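Local atomic coordinates of abietadiene synthase, chloroplastic (Abies grandis, PDB entry 3S9V), a protein that belongs to the terpene synthases, a family of enzymes with a predominantly alpha-helical fold. Residues Leu106-Leu109 against Ala110-Thr114; Ile153-Pro156 against Ala157-Glu161; Gln475-His478 against Gln479-Gln483; Met429-Leu432 against Glu433-Ser436. All coordinates share one frame; numbering follows the deposited sequence.

Contact 1 of 4, residues Leu106-Leu109 against Ala110-Thr114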
# COMPACT_ATOMS: atom_id res chain seq x y z
N LEU A 106 -23.02 22.97 10.93
CA LEU A 106 -21.89 23.88 10.77
C LEU A 106 -22.12 24.75 9.54
O LEU A 106 -22.05 25.97 9.61
CB LEU A 106 -20.58 23.09 10.58
CG LEU A 106 -19.34 23.94 10.30
CD1 LEU A 106 -18.90 24.61 11.58
CD2 LEU A 106 -18.21 23.06 9.76
N ALA A 107 -22.41 24.10 8.42
CA ALA A 107 -22.66 24.81 7.18
C ALA A 107 -23.90 25.69 7.23
O ALA A 107 -23.89 26.81 6.72
CB ALA A 107 -22.78 23.81 6.01
N THR A 108 -24.98 25.20 7.84
CA THR A 108 -26.22 25.96 7.91
C THR A 108 -26.02 27.23 8.73
O THR A 108 -26.41 28.32 8.32
CB THR A 108 -27.38 25.13 8.53
OG1 THR A 108 -27.54 23.90 7.80
CG2 THR A 108 -28.68 25.91 8.45
N LEU A 109 -25.41 27.09 9.90
CA LEU A 109 -25.17 28.26 10.74
C LEU A 109 -24.34 29.27 9.95
O LEU A 109 -24.70 30.45 9.87
CB LEU A 109 -24.43 27.84 12.01
CG LEU A 109 -24.12 28.96 13.01
CD1 LEU A 109 -25.39 29.72 13.34
CD2 LEU A 109 -23.50 28.37 14.26
N ALA A 110 -23.25 28.81 9.34
CA ALA A 110 -22.38 29.68 8.56
C ALA A 110 -23.13 30.39 7.42
O ALA A 110 -22.93 31.58 7.20
CB ALA A 110 -21.23 28.89 7.99
N CYS A 111 -24.00 29.68 6.71
CA CYS A 111 -24.74 30.31 5.61
C CYS A 111 -25.81 31.30 6.09
O CYS A 111 -26.03 32.34 5.47
CB CYS A 111 -25.38 29.24 4.72
SG CYS A 111 -24.17 28.28 3.80
N ILE A 112 -26.47 30.97 7.19
CA ILE A 112 -27.51 31.83 7.75
C ILE A 112 -26.91 33.16 8.19
O ILE A 112 -27.49 34.22 7.98
CB ILE A 112 -28.18 31.15 8.96
CG1 ILE A 112 -29.14 30.07 8.46
CG2 ILE A 112 -28.90 32.17 9.81
CD1 ILE A 112 -29.70 29.22 9.58
N ILE A 113 -25.72 33.10 8.78
CA ILE A 113 -25.06 34.32 9.23
C ILE A 113 -24.69 35.20 8.04
O ILE A 113 -24.90 36.41 8.07
CB ILE A 113 -23.82 33.97 10.08
CG1 ILE A 113 -24.28 33.37 11.41
CG2 ILE A 113 -22.95 35.21 10.30
CD1 ILE A 113 -23.15 32.88 12.30
N THR A 114 -24.16 34.59 6.98
CA THR A 114 -23.75 35.33 5.79
C THR A 114 -24.93 35.95 5.02
O THR A 114 -24.85 37.08 4.56
CB THR A 114 -22.95 34.43 4.83
OG1 THR A 114 -21.80 33.91 5.52
CG2 THR A 114 -22.48 35.22 3.61

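Contact 2 of 4, residues Ile153-Pro156 against Ala157-Glu161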
# COMPACT_ATOMS: atom_id res chain seq x y z
N ILE A 153 -13.94 24.56 17.81
CA ILE A 153 -13.34 25.89 17.82
C ILE A 153 -14.20 26.81 16.98
O ILE A 153 -14.60 27.89 17.40
CB ILE A 153 -11.92 25.86 17.23
CG1 ILE A 153 -10.94 25.37 18.30
CG2 ILE A 153 -11.54 27.24 16.72
CD1 ILE A 153 -9.50 25.28 17.80
N VAL A 154 -14.51 26.35 15.78
CA VAL A 154 -15.28 27.09 14.81
C VAL A 154 -16.80 27.18 15.01
O VAL A 154 -17.41 28.22 14.75
CB VAL A 154 -14.96 26.53 13.40
CG1 VAL A 154 -16.02 26.92 12.42
CG2 VAL A 154 -13.57 27.04 12.95
N PHE A 155 -17.43 26.11 15.49
CA PHE A 155 -18.87 26.15 15.67
C PHE A 155 -19.36 27.09 16.78
O PHE A 155 -20.30 27.85 16.59
CB PHE A 155 -19.40 24.72 15.91
CG PHE A 155 -20.90 24.64 15.96
CD1 PHE A 155 -21.67 24.91 14.84
CD2 PHE A 155 -21.54 24.27 17.14
CE1 PHE A 155 -23.06 24.81 14.88
CE2 PHE A 155 -22.94 24.17 17.19
CZ PHE A 155 -23.70 24.44 16.06
N PRO A 156 -18.72 27.05 17.97
CA PRO A 156 -19.20 27.96 19.02
C PRO A 156 -18.91 29.43 18.70
O PRO A 156 -19.66 30.32 19.10
CB PRO A 156 -18.46 27.47 20.26
CG PRO A 156 -18.24 26.02 19.97
CD PRO A 156 -17.81 26.04 18.53
N ALA A 157 -17.82 29.67 17.98
CA ALA A 157 -17.45 31.03 17.61
C ALA A 157 -18.58 31.67 16.81
O ALA A 157 -18.88 32.85 16.99
CB ALA A 157 -16.17 31.03 16.81
N MET A 158 -19.21 30.90 15.93
CA MET A 158 -20.32 31.42 15.13
C MET A 158 -21.59 31.49 15.97
O MET A 158 -22.45 32.35 15.73
CB MET A 158 -20.56 30.55 13.89
CG MET A 158 -19.47 30.64 12.81
SD MET A 158 -19.98 29.91 11.22
CE MET A 158 -20.25 28.20 11.73
N LEU A 159 -21.73 30.60 16.95
CA LEU A 159 -22.90 30.63 17.83
C LEU A 159 -22.95 31.99 18.50
O LEU A 159 -24.02 32.60 18.62
CB LEU A 159 -22.82 29.54 18.92
CG LEU A 159 -23.30 28.13 18.55
CD1 LEU A 159 -23.14 27.19 19.75
CD2 LEU A 159 -24.75 28.19 18.11
N LYS A 160 -21.79 32.47 18.94
CA LYS A 160 -21.69 33.78 19.59
C LYS A 160 -22.01 34.90 18.60
O LYS A 160 -22.65 35.89 18.97
CB LYS A 160 -20.29 33.97 20.18
CG LYS A 160 -19.96 32.94 21.25
CD LYS A 160 -18.53 33.05 21.76
CE LYS A 160 -18.32 34.30 22.58
NZ LYS A 160 -16.98 34.30 23.24
N GLU A 161 -21.59 34.75 17.35
CA GLU A 161 -21.87 35.77 16.34
C GLU A 161 -23.38 35.85 16.19
O GLU A 161 -23.97 36.92 16.26
CB GLU A 161 -21.29 35.41 14.97
CG GLU A 161 -19.77 35.23 14.87
CD GLU A 161 -19.31 35.16 13.42
OE1 GLU A 161 -19.25 36.23 12.76
OE2 GLU A 161 -19.02 34.05 12.92

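Contact 3 of 4, residues Gln475-His478 against Gln479-Gln483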
# COMPACT_ATOMS: atom_id res chain seq x y z
N GLN A 475 -7.94 -14.47 -13.52
CA GLN A 475 -8.14 -15.72 -12.80
C GLN A 475 -8.73 -16.79 -13.73
O GLN A 475 -8.44 -17.97 -13.58
CB GLN A 475 -9.08 -15.48 -11.62
CG GLN A 475 -9.35 -16.70 -10.77
CD GLN A 475 -10.43 -16.47 -9.74
OE1 GLN A 475 -11.60 -16.26 -10.08
NE2 GLN A 475 -10.06 -16.52 -8.46
N SER A 476 -9.54 -16.37 -14.69
CA SER A 476 -10.15 -17.29 -15.63
C SER A 476 -9.05 -17.92 -16.49
O SER A 476 -9.02 -19.14 -16.68
CB SER A 476 -11.15 -16.56 -16.52
OG SER A 476 -11.73 -17.45 -17.46
N ILE A 477 -8.17 -17.08 -17.01
CA ILE A 477 -7.06 -17.53 -17.84
C ILE A 477 -6.16 -18.49 -17.04
O ILE A 477 -5.64 -19.46 -17.58
CB ILE A 477 -6.22 -16.33 -18.31
CG1 ILE A 477 -7.04 -15.49 -19.30
CG2 ILE A 477 -4.92 -16.81 -18.92
CD1 ILE A 477 -6.36 -14.21 -19.75
N HIS A 478 -6.00 -18.20 -15.75
CA HIS A 478 -5.18 -19.02 -14.85
C HIS A 478 -5.76 -20.41 -14.61
O HIS A 478 -5.02 -21.38 -14.47
CB HIS A 478 -4.97 -18.30 -13.50
CG HIS A 478 -4.00 -17.17 -13.55
ND1 HIS A 478 -3.75 -16.35 -12.48
CD2 HIS A 478 -3.19 -16.72 -14.55
CE1 HIS A 478 -2.84 -15.45 -12.81
NE2 HIS A 478 -2.48 -15.65 -14.06
N GLN A 479 -7.09 -20.50 -14.56
CA GLN A 479 -7.76 -21.79 -14.36
C GLN A 479 -7.54 -22.70 -15.56
O GLN A 479 -7.48 -23.92 -15.42
CB GLN A 479 -9.25 -21.57 -14.13
CG GLN A 479 -9.53 -20.73 -12.91
CD GLN A 479 -10.99 -20.41 -12.75
OE1 GLN A 479 -11.65 -20.00 -13.70
NE2 GLN A 479 -11.50 -20.56 -11.53
N THR A 480 -7.43 -22.09 -16.74
CA THR A 480 -7.19 -22.85 -17.96
C THR A 480 -5.77 -23.40 -17.88
O THR A 480 -5.56 -24.61 -17.97
CB THR A 480 -7.31 -21.94 -19.20
OG1 THR A 480 -8.66 -21.47 -19.32
CG2 THR A 480 -6.93 -22.70 -20.46
N GLU A 481 -4.81 -22.50 -17.70
CA GLU A 481 -3.40 -22.89 -17.61
C GLU A 481 -3.19 -24.02 -16.61
O GLU A 481 -2.41 -24.96 -16.85
CB GLU A 481 -2.55 -21.69 -17.20
CG GLU A 481 -2.55 -20.55 -18.22
CD GLU A 481 -1.69 -19.36 -17.81
OE1 GLU A 481 -1.62 -18.38 -18.58
OE2 GLU A 481 -1.08 -19.40 -16.71
N LEU A 482 -3.88 -23.93 -15.48
CA LEU A 482 -3.76 -24.93 -14.43
C LEU A 482 -4.16 -26.30 -14.95
O LEU A 482 -3.52 -27.31 -14.65
CB LEU A 482 -4.64 -24.55 -13.24
CG LEU A 482 -4.59 -25.54 -12.08
CD1 LEU A 482 -3.16 -25.66 -11.58
CD2 LEU A 482 -5.52 -25.10 -10.96
N GLN A 483 -5.24 -26.33 -15.74
CA GLN A 483 -5.72 -27.57 -16.31
C GLN A 483 -4.65 -28.19 -17.19
O GLN A 483 -4.32 -29.37 -17.05
CB GLN A 483 -6.98 -27.33 -17.15
CG GLN A 483 -8.22 -26.99 -16.34
CD GLN A 483 -8.52 -28.03 -15.28
OE1 GLN A 483 -7.78 -28.19 -14.31
NE2 GLN A 483 -9.62 -28.76 -15.47
O HOH W 1 -11.51 -20.51 -17.05

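Contact 4 of 4, residues Met429-Leu432 against Glu433-Ser436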
# COMPACT_ATOMS: atom_id res chain seq x y z
N MET A 429 1.78 -11.08 -1.70
CA MET A 429 1.85 -11.36 -3.13
C MET A 429 0.79 -10.49 -3.82
O MET A 429 -0.32 -10.35 -3.32
CB MET A 429 1.58 -12.84 -3.41
CG MET A 429 2.30 -13.82 -2.46
SD MET A 429 4.08 -13.57 -2.33
CE MET A 429 4.53 -13.63 -4.07
N PRO A 430 1.12 -9.91 -4.98
CA PRO A 430 0.23 -9.04 -5.76
C PRO A 430 -1.25 -9.46 -5.87
O PRO A 430 -2.14 -8.65 -5.59
CB PRO A 430 0.91 -8.97 -7.12
CG PRO A 430 2.36 -9.02 -6.75
CD PRO A 430 2.39 -10.13 -5.70
N ARG A 431 -1.51 -10.70 -6.28
CA ARG A 431 -2.90 -11.13 -6.41
C ARG A 431 -3.63 -11.17 -5.07
O ARG A 431 -4.79 -10.75 -4.98
CB ARG A 431 -2.99 -12.50 -7.08
CG ARG A 431 -2.58 -12.52 -8.55
CD ARG A 431 -3.60 -11.83 -9.46
NE ARG A 431 -3.41 -10.39 -9.51
CZ ARG A 431 -4.20 -9.56 -10.18
NH1 ARG A 431 -5.25 -10.02 -10.86
NH2 ARG A 431 -3.92 -8.26 -10.20
N LEU A 432 -2.96 -11.66 -4.04
CA LEU A 432 -3.59 -11.74 -2.72
C LEU A 432 -3.88 -10.34 -2.15
O LEU A 432 -4.94 -10.12 -1.55
CB LEU A 432 -2.70 -12.54 -1.77
CG LEU A 432 -2.52 -14.00 -2.21
CD1 LEU A 432 -1.61 -14.74 -1.24
CD2 LEU A 432 -3.89 -14.66 -2.28
N GLU A 433 -2.95 -9.40 -2.35
CA GLU A 433 -3.16 -8.04 -1.86
C GLU A 433 -4.26 -7.40 -2.68
O GLU A 433 -5.13 -6.71 -2.15
CB GLU A 433 -1.89 -7.19 -1.98
CG GLU A 433 -2.08 -5.78 -1.42
CD GLU A 433 -0.80 -4.95 -1.37
OE1 GLU A 433 0.22 -5.44 -0.84
OE2 GLU A 433 -0.81 -3.80 -1.87
N ALA A 434 -4.24 -7.63 -3.99
CA ALA A 434 -5.24 -7.06 -4.86
C ALA A 434 -6.63 -7.57 -4.49
O ALA A 434 -7.60 -6.80 -4.49
CB ALA A 434 -4.93 -7.40 -6.32
N ARG A 435 -6.73 -8.85 -4.15
CA ARG A 435 -8.03 -9.41 -3.79
C ARG A 435 -8.50 -8.79 -2.50
O ARG A 435 -9.67 -8.44 -2.36
CB ARG A 435 -7.97 -10.93 -3.62
CG ARG A 435 -9.36 -11.58 -3.54
CD ARG A 435 -9.27 -13.09 -3.49
NE ARG A 435 -10.49 -13.74 -3.98
CZ ARG A 435 -11.68 -13.63 -3.41
NH1 ARG A 435 -12.72 -14.26 -3.92
NH2 ARG A 435 -11.82 -12.89 -2.31
N SER A 436 -7.58 -8.64 -1.55
CA SER A 436 -7.91 -8.06 -0.26
C SER A 436 -8.48 -6.65 -0.42
O SER A 436 -9.57 -6.34 0.07
CB SER A 436 -6.67 -8.02 0.63
OG SER A 436 -6.98 -7.59 1.95

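Contact 1 of 4, residues Leu106-Leu109 against Ala110-Thr114
T108 and I112 meet one helical turn apart on helix 101-117, where the methyl CG2 of T108 lies 3.6 Å from CD1 of I112. The neighbouring pair repeats the spacing more loosely, with CD1 of L109 4.0 Å from CD1 of I113; in both pairs the two side chains cross obliquely. Each isoleucine swings CG1 back over the carbonyl of the earlier turn, so that CG1 of I112 comes to 3.2 Å from the oxygen O of T108. It can do so because CG1 stands beside the backbone N (chi1 -76°), and the extended chi2 then carries CD1 on to the threonine methyl. In T108 the same kind of first torsion splits the side chain into two roles: CG2 is left for I112, while OG1 is placed to hydrogen-bond R104 O and W93 N.

Beneath these chains the backbone is regular alpha helix. I112 N donates to T108 O at 2.9 Å and I113 N to L109 O at 3.0 Å; C111 N to A107 O and A110 N to L106 O complete the set of four. Further out, F131, V125 and I129 of helix 122-136 cover T108 and I112, and helix 151-164 meets L109 and A110. The chemistry implies a division of labour within one residue: the hydroxyl of this buried threonine is satisfied by R104 O of the preceding turn and W93 N of a loop, and its methyl packs in the apolar interior.

Contact 2 of 4, residues Ile153-Pro156 against Ala157-Glu161
Helix 151-164 is kinked at P156, and F155 and L159 pack together one turn apart across the kink. The proline N carries no hydrogen and cannot bond to the turn before it. The usual spacing is lost around this point: A157 N lies 3.7 Å from I153 O, too far for a helical bond, and that carbonyl is taken instead by NE of R183. M158 N makes only weak bonds, to V154 O at 3.4 Å and to F155 O. Regular bonding returns with L159 N to F155 O at 3.1 Å and K160 N to P156 O at 3.0 Å.

CG of L159 sits 4.2 Å above one face of the F155 ring, offset toward the rim, and its CD1 reaches CE2 of the ring at 4.0 Å. The ring is brought there by CG standing opposite the backbone N (chi1 -174°), which tilts the ring outward and forward, its far end nearer the next turn. M158 bends at chi3 (-62°), and its CE lies 4.5 Å from CG1 of V154, a loose apolar contact. CG of K160 runs past P156 O at 3.4 Å before the chain turns away.

Around it, F151 stacks on F155, helix 174-187 covers P156 and A157, and R64 makes a salt bridge with E161. V154, F155 and M158 pack on L106, L109 and A110 of helix 101-117. The chemistry implies that I153 O, which A157 N does not reach near the kink, is satisfied by R183 of helix 174-187.

Contact 3 of 4, residues Gln475-His478 against Gln479-Gln483
I477 and E481, together with H478, meet one turn apart on helix 461-491, one of the long helices of this terpene synthase. The backbone bonds vary in quality. E481 N gives I477 O an almost straight bond of 3.2 Å (177° at the hydrogen), and Q479 N to Q475 O and L482 N to H478 O are sound at 3.0 Å. T480 N, by contrast, has only weak bonds, to S476 O and I477 O.

Among the side-chain contacts, OE1 of E481 lies 3.7 Å from the methyl CG2 of I477, and OE2 is 4.0 Å from CD2 of the H478 ring. Glutamate and histidine run side by side in the same direction, with carboxylate and ring planes 47° apart. The carboxylate is not bonded to that ring: OE2 makes a salt bridge with R524 NE and a hydrogen bond with Y508 OH, while H478 NE2 bonds to F516 O. These outside partners probably fix how both flat groups are turned.

Q479 packs against the preceding turn. Its CG stands beside the backbone N (chi1 -61°), which lays the extended chain over Q475 O, with CG only 3.0 Å from that oxygen. The amide nitrogen NE2 is then bound by L780 O, near the end of helix 768-781.

Water completes the solvent-facing side, where S476 and T480 are exposed. A single molecule bonds to S476 OG, donates weakly to Q479 OE1, and donates to S476 O at 2.9 Å.

Contact 4 of 4, residues Met429-Leu432 against Glu433-Ser436
A434 N and R435 N make the shortest backbone bonds at the start of helix 430-440, each 2.8 Å long, to P430 O and R431 O respectively. E433 N reaches M429 O at 3.0 Å, and S436 N completes the series with L432 O. M429 is the N-cap residue, so its carbonyl is the first to accept within the helix; P430 follows in the first position, where its missing amide hydrogen costs no helical bond.

The charged side chains look outward for partners. R435 NH2 forms a salt bridge with E439 one turn further on, and its NH1 bonds to Q782 O; CG set opposite the backbone N (chi1 -168°) and a chain extended to NE carry the guanidinium well clear of R431. E433 OE1 turns back to the hydroxyl of S428, just before the cap. In R431, bends at chi2 and chi3 fold the chain so that NH2 comes 4.1 Å from the methyl CB of A434; the same NH2 makes a weak hydrogen bond to G284 O, and the guanidinium makes a cation-pi contact with F516.

Packing between the turns is mostly carbon against carbonyl. CB of A434 lies 3.1 Å from P430 O, and CB of R435 lies 3.5 Å from R431 O.

This helix start is surrounded by helices: M429 and P430 rest on helices 741-757 and 504-514, L432 meets F509, R431 and R435 touch F471 of helix 461-491, and Y419 of helix 413-422 covers E433 and S436.

Contacts 1 to 3 lie within single helices and contact 4 runs from the N-cap into one, so none closes a loop and none nests with or crosses another; along the chain they run 1, 2, 4, 3. Contacts 1 and 2, on helices 101-117 and 151-164, pack directly against each other: CD2 of L109 meets CE1 of F155 at 3.6 Å. Contacts 4 and 3, on helices 430-440 and 461-491, have centres about 17 Å apart without touching, but R431 and R435 touch F471 of the helix that carries contact 3. F516 serves both R431 and H478, and Q782 O both Q475 and R435. Centres of contacts 2 and 3 are about 62 Å apart.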